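Ferripyochelin binding protein (Pyrococcus horikoshii, PDB 1V3W) probably acts as a gamma-class carbonic anhydrase, a trimeric left-handed beta-helix protein that binds zinc and calcium ions. Local coordinates at residues A[3-6]-A[10-13]; A[41-46]-A[50-55]; A[62-65]-A[71-74]; A[112-117]-A[146-151]. One frame throughout, in Å; residues are numbered along the deposited sequence.

How the interactions relate
Interactions 1, 2 and 3 join the same two parallel sheets of a left-handed beta-helix, on its first, third and fourth coils. Interaction 1 touches interaction 2 by packing: I6 CD1 lies 4.2 Å from D46 CB. Interactions 2 and 3 are closest, with centres about 6 Å apart. Backbone bonds probably link them, V42 O with I64 N at 2.8 Å and Y51 O with I74 N at 2.8 Å. Both are near the zinc: H65 of interaction 3 binds it, and the R44 side chain of interaction 2 comes to about 5 Å. Interaction 4 joins the third sheet to the C-terminal helix. Its centre is about 20 Å from that of interaction 3 and about 32 Å from that of interaction 1.

Interaction 1: A[3-6]-A[10-13]; sequences IYEI and KPRI
E5 and K10 bury the most surface here, and their side chains meet through their aliphatic parts. CG of E5 lies 3.4 Å from CB of K10. The E5 chain is extended beyond CG, so its carboxylate passes beside the methylenes of K10 instead of meeting the ammonium. OE1 of E5 and NZ of K10 stay 4.8 Å apart, so their opposite charges are not in contact. E5 was deposited in two conformers, and in this one OE1 comes very close to K10 CD, so the exact place of the carboxylate is doubtful. P11 turns its ring toward strand 2-6. Its CD lies 3.2 Å from Y4 O, and its CG lies 3.8 Å from I3 CG2. The I3 methyl reaches the ring because a chi1 of -57° keeps CG1 beside the backbone N and swings CG2 to the far side from that nitrogen. The segments belong to the first coil of the left-handed beta-helix. Strands 2-6 and 12-13 are the first strands of two of its flat faces, and P11 lies just before the second. V25 on the next coil touches both I3 and P11. With a glycine at P11, the methyl of I3 would probably lose an apolar neighbour and the turn would be freer to bend. Farther along, CD1 of I3 meets CD1 of I13 at 4.2 Å. Y4 points its ring the other way. Its OH bonds E21 and N22 of the second subunit, and strand 2-6 pairs antiparallel with a strand of that subunit.

Interaction 2: A[41-46]-A[50-55]; sequences AVLRGD and IYVGKY
I50 reaches the backbone of strand 42-45 with its CD1 methyl. That methyl lies 3.3 Å from R44 O and 3.8 Å from G45 N. Two torsions put it there. CG1 is trans to the carbonyl carbon (chi1 -66°), and the chain then runs on extended (chi2 169°), so CD1 is carried to the far strand. At G45 the I50 methyl packs on the bare backbone. L43 also turns inward. Its CB faces I50 CD1 at 4.4 Å, and its CD2 meets V52 CG2 at 4.2 Å. R44 leaves on the other side of its strand. Its chain bends beyond CG and brings NH1 back to D46. NH1 bonds OD2 of D46 at 2.8 Å, with an N-H...O angle of 155°. The oxygen lies in the guanidinium plane and uses its syn lone pair. NH2 of R44 also pairs with D60 of the second subunit. The inward aliphatic residues are the core of a left-handed beta-helix, while R44 and D46 lie beside the zinc ligand H65, at the metal site of the gamma-class carbonic anhydrases.

Interaction 3: A[62-65]-A[71-74]; sequences VSIH and PTEI. With ZN (zinc ion), chain B.
H65, whose carbonyl takes the T72 hydroxyl, carries the flat group of this contact. Its imidazole is bound through both nitrogens. ND1 coordinates the zinc ion at 2.2 Å, and NE2 bonds D46 OD1. The H87 ring meets it with the planes at about 80°, and the ring of H82 of the second subunit also meets it. Those two histidines and a water complete the zinc site. With ND1 on the zinc and NE2 on D46, the ring is held at both nitrogens and cannot easily turn. The D46 bond would probably strengthen ND1 as a donor. The H65 side chain points away from T72; only the backbone oxygen bonds T72. T72 OG1 donates to H65 O at 2.8 Å. The C=O...O angle is 149°, and the donor is tilted 29° from the carbonyl plane. T72 CG2 meets I64 CG2 at 3.7 Å. With a valine in place of T72, the H65 carbonyl would probably be left without this donor. Strand 63-65 runs between 42-45 and 85-87 on one face of the beta-helix. Strand 72-74 runs between 49-52 and 90-91 on the next face, and V86 of strand 85-87 also touches T72.

Interaction 4: A[112-117]-A[146-151]; sequences HVIIGA and EEEIEW
E148 is the first residue of segment 146-151 to meet the strand: its CB lies 3.8 Å from I114 CD1. The I114 side chain is stretched out to its end (chi2 179°), so its terminal methyl points at the helix. That methyl is also 4.1 Å from E148 O. The carboxylate of E148 turns elsewhere: OE1 bonds the backbone N of T145, just before the helix, and OE2 forms a salt bridge with R142. I149 follows, and its CG2 meets the H112 ring obliquely. This is an off-centre CH-pi contact, with CG2 4.3 Å from the ring centroid. The nearest ring atom is H112 ND1, 3.9 Å from I149 CG2. Here the C-terminal helix lies along one face of the left-handed beta-helix, the one to which strand 113-115 belongs. H112 sits at the corner before that strand. Its ND1 is hydrogen-bonded to T152 OG1, one turn along the helix from E148, and its ring stacks on Y94. W151 then sets its side chain against I96 of strand 95-97 and I158 farther along the helix.

Interaction 1: A[3-6]-A[10-13]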
loop_
_atom_site.group_PDB
_atom_site.type_symbol
_atom_site.label_atom_id
_atom_site.label_comp_id
_atom_site.label_asym_id
_atom_site.label_seq_id
_atom_site.Cartn_x
_atom_site.Cartn_y
_atom_site.Cartn_z
ATOM N N ILE A 3 -16.704 4.319 9.077
ATOM C CA ILE A 3 -16.245 5.005 10.275
ATOM C C ILE A 3 -16.613 4.217 11.523
ATOM O O ILE A 3 -17.725 3.699 11.638
ATOM C CB ILE A 3 -16.848 6.425 10.333
ATOM C CG1 ILE A 3 -16.474 7.182 9.053
ATOM C CG2 ILE A 3 -16.328 7.173 11.553
ATOM C CD1 ILE A 3 -15.105 7.390 8.658
ATOM N N TYR A 4 -15.672 4.127 12.459
ATOM C CA TYR A 4 -15.892 3.371 13.692
ATOM C C TYR A 4 -15.402 4.025 14.974
ATOM O O TYR A 4 -14.490 4.847 14.966
ATOM C CB TYR A 4 -15.160 2.023 13.622
ATOM C CG TYR A 4 -15.393 1.191 12.389
ATOM C CD1 TYR A 4 -16.256 0.096 12.418
ATOM C CD2 TYR A 4 -14.739 1.487 11.195
ATOM C CE1 TYR A 4 -16.461 -0.684 11.284
ATOM C CE2 TYR A 4 -14.938 0.717 10.056
ATOM C CZ TYR A 4 -15.797 -0.365 10.106
ATOM O OH TYR A 4 -15.987 -1.121 8.976
ATOM N N GLU A 5 -16.020 3.639 16.084
ATOM C CA GLU A 5 -15.616 4.115 17.396
ATOM C C GLU A 5 -14.954 2.888 17.999
ATOM O O GLU A 5 -15.198 1.768 17.547
ATOM C CB GLU A 5 -16.820 4.458 18.272
ATOM C CG GLU A 5 -17.584 5.716 17.939
ATOM C CD GLU A 5 -18.847 5.825 18.774
ATOM O OE1 GLU A 5 -19.547 6.853 18.686
ATOM O OE2 GLU A 5 -19.143 4.866 19.522
ATOM N N ILE A 6 -14.110 3.086 19.001
ATOM C CA ILE A 6 -13.491 1.954 19.661
ATOM C C ILE A 6 -13.403 2.364 21.099
ATOM O O ILE A 6 -12.735 3.326 21.487
ATOM C CB ILE A 6 -12.126 1.532 19.104
ATOM C CG1 ILE A 6 -11.704 0.235 19.807
ATOM C CG2 ILE A 6 -11.099 2.622 19.285
ATOM C CD1 ILE A 6 -10.537 -0.466 19.166
ATOM N N LYS A 10 -14.945 8.272 19.425
ATOM C CA LYS A 10 -15.635 8.460 18.173
ATOM C C LYS A 10 -14.829 9.492 17.403
ATOM O O LYS A 10 -14.339 10.465 17.974
ATOM C CB LYS A 10 -17.036 8.994 18.446
ATOM C CG LYS A 10 -17.945 8.996 17.248
ATOM C CD LYS A 10 -19.289 9.585 17.613
ATOM C CE LYS A 10 -20.318 9.369 16.515
ATOM N NZ LYS A 10 -20.168 10.293 15.358
ATOM N N PRO A 11 -14.639 9.278 16.102
ATOM C CA PRO A 11 -13.876 10.254 15.316
ATOM C C PRO A 11 -14.562 11.630 15.323
ATOM O O PRO A 11 -15.791 11.710 15.344
ATOM C CB PRO A 11 -13.874 9.630 13.924
ATOM C CG PRO A 11 -13.822 8.156 14.229
ATOM C CD PRO A 11 -14.833 8.024 15.353
ATOM N N ARG A 12 -13.775 12.704 15.341
ATOM C CA ARG A 12 -14.346 14.051 15.285
ATOM C C ARG A 12 -14.060 14.520 13.871
ATOM O O ARG A 12 -12.924 14.856 13.529
ATOM C CB ARG A 12 -13.695 15.018 16.276
ATOM C CG ARG A 12 -14.448 16.356 16.324
ATOM C CD ARG A 12 -13.722 17.420 17.128
ATOM N NE ARG A 12 -14.516 18.638 17.303
ATOM C CZ ARG A 12 -13.987 19.830 17.558
ATOM N NH1 ARG A 12 -12.673 19.952 17.655
ATOM N NH2 ARG A 12 -14.761 20.894 17.725
ATOM N N ILE A 13 -15.104 14.538 13.052
ATOM C CA ILE A 13 -14.970 14.906 11.653
ATOM C C ILE A 13 -15.741 16.166 11.281
ATOM O O ILE A 13 -16.957 16.238 11.458
ATOM C CB ILE A 13 -15.442 13.737 10.772
ATOM C CG1 ILE A 13 -14.631 12.485 11.115
ATOM C CG2 ILE A 13 -15.295 14.088 9.301
ATOM C CD1 ILE A 13 -15.128 11.222 10.446
#

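Interaction 2: A[41-46]-A[50-55]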
loop_
_atom_site.group_PDB
_atom_site.type_symbol
_atom_site.label_atom_id
_atom_site.label_comp_id
_atom_site.label_asym_id
_atom_site.label_seq_id
_atom_site.Cartn_x
_atom_site.Cartn_y
_atom_site.Cartn_z
ATOM N N ALA A 41 -7.765 4.249 2.280
ATOM C CA ALA A 41 -6.871 4.853 3.258
ATOM C C ALA A 41 -7.347 4.370 4.625
ATOM O O ALA A 41 -8.543 4.153 4.826
ATOM C CB ALA A 41 -6.946 6.369 3.182
ATOM N N VAL A 42 -6.419 4.193 5.557
ATOM C CA VAL A 42 -6.763 3.735 6.897
ATOM C C VAL A 42 -6.162 4.636 7.965
ATOM O O VAL A 42 -4.950 4.832 8.006
ATOM C CB VAL A 42 -6.256 2.287 7.157
ATOM C CG1 VAL A 42 -6.629 1.851 8.572
ATOM C CG2 VAL A 42 -6.854 1.327 6.130
ATOM N N LEU A 43 -7.022 5.203 8.807
ATOM C CA LEU A 43 -6.580 6.045 9.914
ATOM C C LEU A 43 -7.048 5.295 11.158
ATOM O O LEU A 43 -8.215 5.366 11.542
ATOM C CB LEU A 43 -7.216 7.443 9.849
ATOM C CG LEU A 43 -6.690 8.373 8.749
ATOM C CD1 LEU A 43 -7.135 7.866 7.387
ATOM C CD2 LEU A 43 -7.207 9.782 8.976
ATOM N N ARG A 44 -6.131 4.551 11.769
ATOM C CA ARG A 44 -6.464 3.752 12.941
ATOM C C ARG A 44 -6.064 4.428 14.248
ATOM O O ARG A 44 -4.913 4.366 14.670
ATOM C CB ARG A 44 -5.815 2.365 12.811
ATOM C CG ARG A 44 -6.183 1.378 13.915
ATOM C CD ARG A 44 -6.238 -0.067 13.390
ATOM N NE ARG A 44 -4.978 -0.523 12.804
ATOM C CZ ARG A 44 -3.978 -1.071 13.491
ATOM N NH1 ARG A 44 -4.078 -1.240 14.803
ATOM N NH2 ARG A 44 -2.877 -1.461 12.861
ATOM N N GLY A 45 -7.033 5.082 14.882
ATOM C CA GLY A 45 -6.776 5.768 16.138
ATOM C C GLY A 45 -7.119 4.908 17.339
ATOM O O GLY A 45 -7.949 5.294 18.166
ATOM N N ASP A 46 -6.479 3.746 17.442
ATOM C CA ASP A 46 -6.747 2.828 18.548
ATOM C C ASP A 46 -5.725 2.845 19.683
ATOM O O ASP A 46 -5.887 2.131 20.675
ATOM C CB ASP A 46 -6.937 1.396 18.023
ATOM C CG ASP A 46 -5.755 0.896 17.206
ATOM O OD1 ASP A 46 -4.741 1.616 17.089
ATOM O OD2 ASP A 46 -5.851 -0.233 16.675
ATOM N N ILE A 50 -4.864 10.544 16.179
ATOM C CA ILE A 50 -4.380 10.889 14.848
ATOM C C ILE A 50 -5.124 12.177 14.540
ATOM O O ILE A 50 -6.353 12.184 14.458
ATOM C CB ILE A 50 -4.747 9.837 13.788
ATOM C CG1 ILE A 50 -4.006 8.533 14.083
ATOM C CG2 ILE A 50 -4.381 10.357 12.394
ATOM C CD1 ILE A 50 -4.500 7.357 13.269
ATOM N N TYR A 51 -4.377 13.269 14.405
ATOM C CA TYR A 51 -4.960 14.573 14.123
ATOM C C TYR A 51 -4.561 15.033 12.727
ATOM O O TYR A 51 -3.380 15.013 12.383
ATOM C CB TYR A 51 -4.462 15.596 15.148
ATOM C CG TYR A 51 -5.007 16.986 14.935
ATOM C CD1 TYR A 51 -6.175 17.403 15.572
ATOM C CD2 TYR A 51 -4.374 17.876 14.070
ATOM C CE1 TYR A 51 -6.698 18.678 15.350
ATOM C CE2 TYR A 51 -4.889 19.144 13.839
ATOM C CZ TYR A 51 -6.046 19.536 14.481
ATOM O OH TYR A 51 -6.543 20.792 14.234
ATOM N N VAL A 52 -5.546 15.438 11.930
ATOM C CA VAL A 52 -5.290 15.923 10.579
ATOM C C VAL A 52 -5.803 17.357 10.461
ATOM O O VAL A 52 -7.010 17.602 10.511
ATOM C CB VAL A 52 -5.983 15.034 9.529
ATOM C CG1 VAL A 52 -5.630 15.509 8.127
ATOM C CG2 VAL A 52 -5.552 13.585 9.721
ATOM N N GLY A 53 -4.869 18.291 10.297
ATOM C CA GLY A 53 -5.203 19.704 10.203
ATOM C C GLY A 53 -5.924 20.148 8.946
ATOM O O GLY A 53 -6.037 19.399 7.980
ATOM N N LYS A 54 -6.393 21.393 8.959
ATOM C CA LYS A 54 -7.136 21.954 7.840
ATOM C C LYS A 54 -6.462 21.854 6.478
ATOM O O LYS A 54 -5.242 21.986 6.353
ATOM C CB LYS A 54 -7.473 23.430 8.109
ATOM C CG LYS A 54 -8.398 23.662 9.297
ATOM C CD LYS A 54 -9.056 25.042 9.249
ATOM C CE LYS A 54 -8.044 26.175 9.355
ATOM N NZ LYS A 54 -7.374 26.209 10.685
ATOM N N TYR A 55 -7.288 21.615 5.463
ATOM C CA TYR A 55 -6.853 21.541 4.067
ATOM C C TYR A 55 -5.908 20.399 3.731
ATOM O O TYR A 55 -5.261 20.428 2.681
ATOM C CB TYR A 55 -6.166 22.847 3.658
ATOM C CG TYR A 55 -6.814 24.114 4.166
ATOM C CD1 TYR A 55 -8.032 24.557 3.658
ATOM C CD2 TYR A 55 -6.184 24.887 5.134
ATOM C CE1 TYR A 55 -8.605 25.750 4.102
ATOM C CE2 TYR A 55 -6.744 26.078 5.586
ATOM C CZ TYR A 55 -7.951 26.504 5.065
ATOM O OH TYR A 55 -8.493 27.693 5.497
#

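Interaction 3: A[62-65]-A[71-74]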
loop_
_atom_site.group_PDB
_atom_site.type_symbol
_atom_site.label_atom_id
_atom_site.label_comp_id
_atom_site.label_asym_id
_atom_site.label_seq_id
_atom_site.Cartn_x
_atom_site.Cartn_y
_atom_site.Cartn_z
ATOM N N VAL A 62 -3.238 4.754 1.815
ATOM C CA VAL A 62 -2.328 5.269 2.832
ATOM C C VAL A 62 -2.732 4.656 4.170
ATOM O O VAL A 62 -3.897 4.325 4.377
ATOM C CB VAL A 62 -2.463 6.804 2.975
ATOM C CG1 VAL A 62 -1.822 7.280 4.280
ATOM C CG2 VAL A 62 -1.811 7.492 1.799
ATOM N N SER A 63 -1.765 4.468 5.061
ATOM C CA SER A 63 -2.067 3.979 6.399
ATOM C C SER A 63 -1.475 4.973 7.389
ATOM O O SER A 63 -0.359 5.462 7.196
ATOM C CB SER A 63 -1.443 2.605 6.667
ATOM O OG SER A 63 -2.015 1.608 5.848
ATOM N N ILE A 64 -2.236 5.302 8.426
ATOM C CA ILE A 64 -1.742 6.187 9.470
ATOM C C ILE A 64 -2.020 5.486 10.787
ATOM O O ILE A 64 -3.135 5.025 11.035
ATOM C CB ILE A 64 -2.435 7.565 9.472
ATOM C CG1 ILE A 64 -2.240 8.247 8.118
ATOM C CG2 ILE A 64 -1.838 8.439 10.581
ATOM C CD1 ILE A 64 -2.853 9.636 8.028
ATOM N N HIS A 65 -0.988 5.371 11.613
ATOM C CA HIS A 65 -1.124 4.723 12.905
ATOM C C HIS A 65 -0.217 5.429 13.901
ATOM O O HIS A 65 0.426 6.428 13.567
ATOM C CB HIS A 65 -0.743 3.245 12.800
ATOM C CG HIS A 65 -1.217 2.420 13.955
ATOM N ND1 HIS A 65 -0.455 1.418 14.516
ATOM C CD2 HIS A 65 -2.376 2.448 14.653
ATOM C CE1 HIS A 65 -1.126 0.866 15.513
ATOM N NE2 HIS A 65 -2.294 1.473 15.617
ATOM N N PRO A 71 1.708 10.060 19.291
ATOM C CA PRO A 71 0.534 10.315 18.459
ATOM C C PRO A 71 0.977 10.819 17.092
ATOM O O PRO A 71 2.144 11.176 16.902
ATOM C CB PRO A 71 -0.224 11.375 19.253
ATOM C CG PRO A 71 0.880 12.144 19.906
ATOM C CD PRO A 71 1.811 11.051 20.380
ATOM N N THR A 72 0.065 10.819 16.130
ATOM C CA THR A 72 0.394 11.328 14.811
ATOM C C THR A 72 -0.339 12.645 14.671
ATOM O O THR A 72 -1.563 12.697 14.785
ATOM C CB THR A 72 -0.046 10.369 13.692
ATOM O OG1 THR A 72 0.804 9.215 13.694
ATOM C CG2 THR A 72 0.054 11.059 12.337
ATOM N N GLU A 73 0.435 13.699 14.471
ATOM C CA GLU A 73 -0.157 15.006 14.293
ATOM C C GLU A 73 0.245 15.578 12.956
ATOM O O GLU A 73 1.427 15.801 12.688
ATOM C CB GLU A 73 0.256 15.925 15.392
ATOM C CG GLU A 73 -0.158 17.340 15.084
ATOM C CD GLU A 73 -1.077 17.899 16.127
ATOM O OE1 GLU A 73 -1.526 17.139 17.019
ATOM O OE2 GLU A 73 -1.344 19.110 16.039
ATOM N N ILE A 74 -0.766 15.848 12.136
ATOM C CA ILE A 74 -0.552 16.384 10.802
ATOM C C ILE A 74 -1.032 17.827 10.756
ATOM O O ILE A 74 -2.121 18.140 11.240
ATOM C CB ILE A 74 -1.328 15.564 9.754
ATOM C CG1 ILE A 74 -0.932 14.088 9.846
ATOM C CG2 ILE A 74 -1.055 16.108 8.364
ATOM C CD1 ILE A 74 0.532 13.823 9.587
HETATM ZN ZN ZN B . 1.491 0.556 13.835
HETATM O O HOH W 1 1.635 -1.164 14.432
#

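Interaction 4: A[112-117]-A[146-151]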
loop_
_atom_site.group_PDB
_atom_site.type_symbol
_atom_site.label_atom_id
_atom_site.label_comp_id
_atom_site.label_asym_id
_atom_site.label_seq_id
_atom_site.Cartn_x
_atom_site.Cartn_y
_atom_site.Cartn_z
ATOM N N HIS A 112 6.886 23.339 4.926
ATOM C CA HIS A 112 7.366 23.491 3.558
ATOM C C HIS A 112 8.469 22.481 3.278
ATOM O O HIS A 112 9.607 22.836 2.964
ATOM C CB HIS A 112 7.876 24.915 3.331
ATOM C CG HIS A 112 6.791 25.947 3.324
ATOM N ND1 HIS A 112 5.801 25.979 2.366
ATOM C CD2 HIS A 112 6.540 26.983 4.159
ATOM C CE1 HIS A 112 4.987 26.990 2.610
ATOM N NE2 HIS A 112 5.412 27.615 3.693
ATOM N N VAL A 113 8.107 21.211 3.401
ATOM C CA VAL A 113 9.030 20.110 3.173
ATOM C C VAL A 113 8.446 19.146 2.154
ATOM O O VAL A 113 7.232 18.955 2.083
ATOM C CB VAL A 113 9.300 19.332 4.488
ATOM C CG1 VAL A 113 10.011 18.012 4.193
ATOM C CG2 VAL A 113 10.139 20.183 5.425
ATOM N N ILE A 114 9.315 18.559 1.344
ATOM C CA ILE A 114 8.881 17.568 0.376
ATOM C C ILE A 114 9.678 16.313 0.661
ATOM O O ILE A 114 10.908 16.346 0.702
ATOM C CB ILE A 114 9.143 18.004 -1.083
ATOM C CG1 ILE A 114 8.239 19.188 -1.439
ATOM C CG2 ILE A 114 8.866 16.839 -2.038
ATOM C CD1 ILE A 114 8.435 19.710 -2.848
ATOM N N ILE A 115 8.966 15.220 0.912
ATOM C CA ILE A 115 9.595 13.933 1.157
ATOM C C ILE A 115 9.452 13.200 -0.171
ATOM O O ILE A 115 8.343 13.045 -0.686
ATOM C CB ILE A 115 8.860 13.140 2.258
ATOM C CG1 ILE A 115 8.809 13.955 3.558
ATOM C CG2 ILE A 115 9.553 11.802 2.478
ATOM C CD1 ILE A 115 10.166 14.295 4.147
ATOM N N GLY A 116 10.571 12.768 -0.736
ATOM C CA GLY A 116 10.526 12.078 -2.011
ATOM C C GLY A 116 9.799 10.749 -1.982
ATOM O O GLY A 116 9.655 10.121 -0.931
ATOM N N ALA A 117 9.334 10.319 -3.152
ATOM C CA ALA A 117 8.636 9.047 -3.281
ATOM C C ALA A 117 9.547 7.917 -2.821
ATOM O O ALA A 117 10.722 7.870 -3.182
ATOM C CB ALA A 117 8.225 8.823 -4.733
ATOM N N GLU A 146 11.660 27.970 -5.105
ATOM C CA GLU A 146 10.444 28.761 -4.974
ATOM C C GLU A 146 9.250 28.036 -5.593
ATOM O O GLU A 146 8.140 28.079 -5.057
ATOM C CB GLU A 146 10.634 30.130 -5.636
ATOM C CG GLU A 146 11.551 31.065 -4.860
ATOM C CD GLU A 146 11.828 32.362 -5.597
ATOM O OE1 GLU A 146 10.883 32.924 -6.192
ATOM O OE2 GLU A 146 12.988 32.827 -5.572
ATOM N N GLU A 147 9.483 27.364 -6.717
ATOM C CA GLU A 147 8.426 26.634 -7.406
ATOM C C GLU A 147 7.909 25.484 -6.544
ATOM O O GLU A 147 6.703 25.252 -6.457
ATOM C CB GLU A 147 8.940 26.085 -8.742
ATOM C CG GLU A 147 9.575 27.139 -9.639
ATOM C CD GLU A 147 11.092 27.138 -9.563
ATOM O OE1 GLU A 147 11.729 26.450 -10.390
ATOM O OE2 GLU A 147 11.647 27.816 -8.671
ATOM N N GLU A 148 8.828 24.765 -5.908
ATOM C CA GLU A 148 8.451 23.644 -5.057
ATOM C C GLU A 148 7.719 24.143 -3.818
ATOM O O GLU A 148 6.801 23.489 -3.327
ATOM C CB GLU A 148 9.695 22.855 -4.650
ATOM C CG GLU A 148 10.489 22.341 -5.844
ATOM C CD GLU A 148 11.760 21.622 -5.446
ATOM O OE1 GLU A 148 12.507 22.154 -4.599
ATOM O OE2 GLU A 148 12.020 20.528 -5.993
ATOM N N ILE A 149 8.127 25.303 -3.314
ATOM C CA ILE A 149 7.491 25.878 -2.136
ATOM C C ILE A 149 6.041 26.240 -2.448
ATOM O O ILE A 149 5.144 25.990 -1.642
ATOM C CB ILE A 149 8.256 27.134 -1.648
ATOM C CG1 ILE A 149 9.625 26.715 -1.102
ATOM C CG2 ILE A 149 7.454 27.860 -0.572
ATOM C CD1 ILE A 149 10.537 27.875 -0.732
ATOM N N GLU A 150 5.804 26.824 -3.619
ATOM C CA GLU A 150 4.449 27.192 -4.001
ATOM C C GLU A 150 3.641 25.910 -4.200
ATOM O O GLU A 150 2.438 25.876 -3.939
ATOM C CB GLU A 150 4.468 28.030 -5.287
ATOM C CG GLU A 150 5.316 29.302 -5.178
ATOM C CD GLU A 150 4.539 30.519 -4.693
ATOM O OE1 GLU A 150 5.125 31.349 -3.965
ATOM O OE2 GLU A 150 3.351 30.662 -5.053
ATOM N N TRP A 151 4.313 24.852 -4.647
ATOM C CA TRP A 151 3.655 23.569 -4.869
ATOM C C TRP A 151 3.232 22.911 -3.553
ATOM O O TRP A 151 2.236 22.186 -3.514
ATOM C CB TRP A 151 4.580 22.627 -5.653
ATOM C CG TRP A 151 3.972 21.282 -5.959
ATOM C CD1 TRP A 151 4.481 20.060 -5.627
ATOM C CD2 TRP A 151 2.739 21.034 -6.651
ATOM N NE1 TRP A 151 3.643 19.065 -6.071
ATOM C CE2 TRP A 151 2.572 19.629 -6.703
ATOM C CE3 TRP A 151 1.769 21.852 -7.239
ATOM C CZ2 TRP A 151 1.462 19.032 -7.312
ATOM C CZ3 TRP A 151 0.664 21.256 -7.844
ATOM C CH2 TRP A 151 0.525 19.856 -7.878
#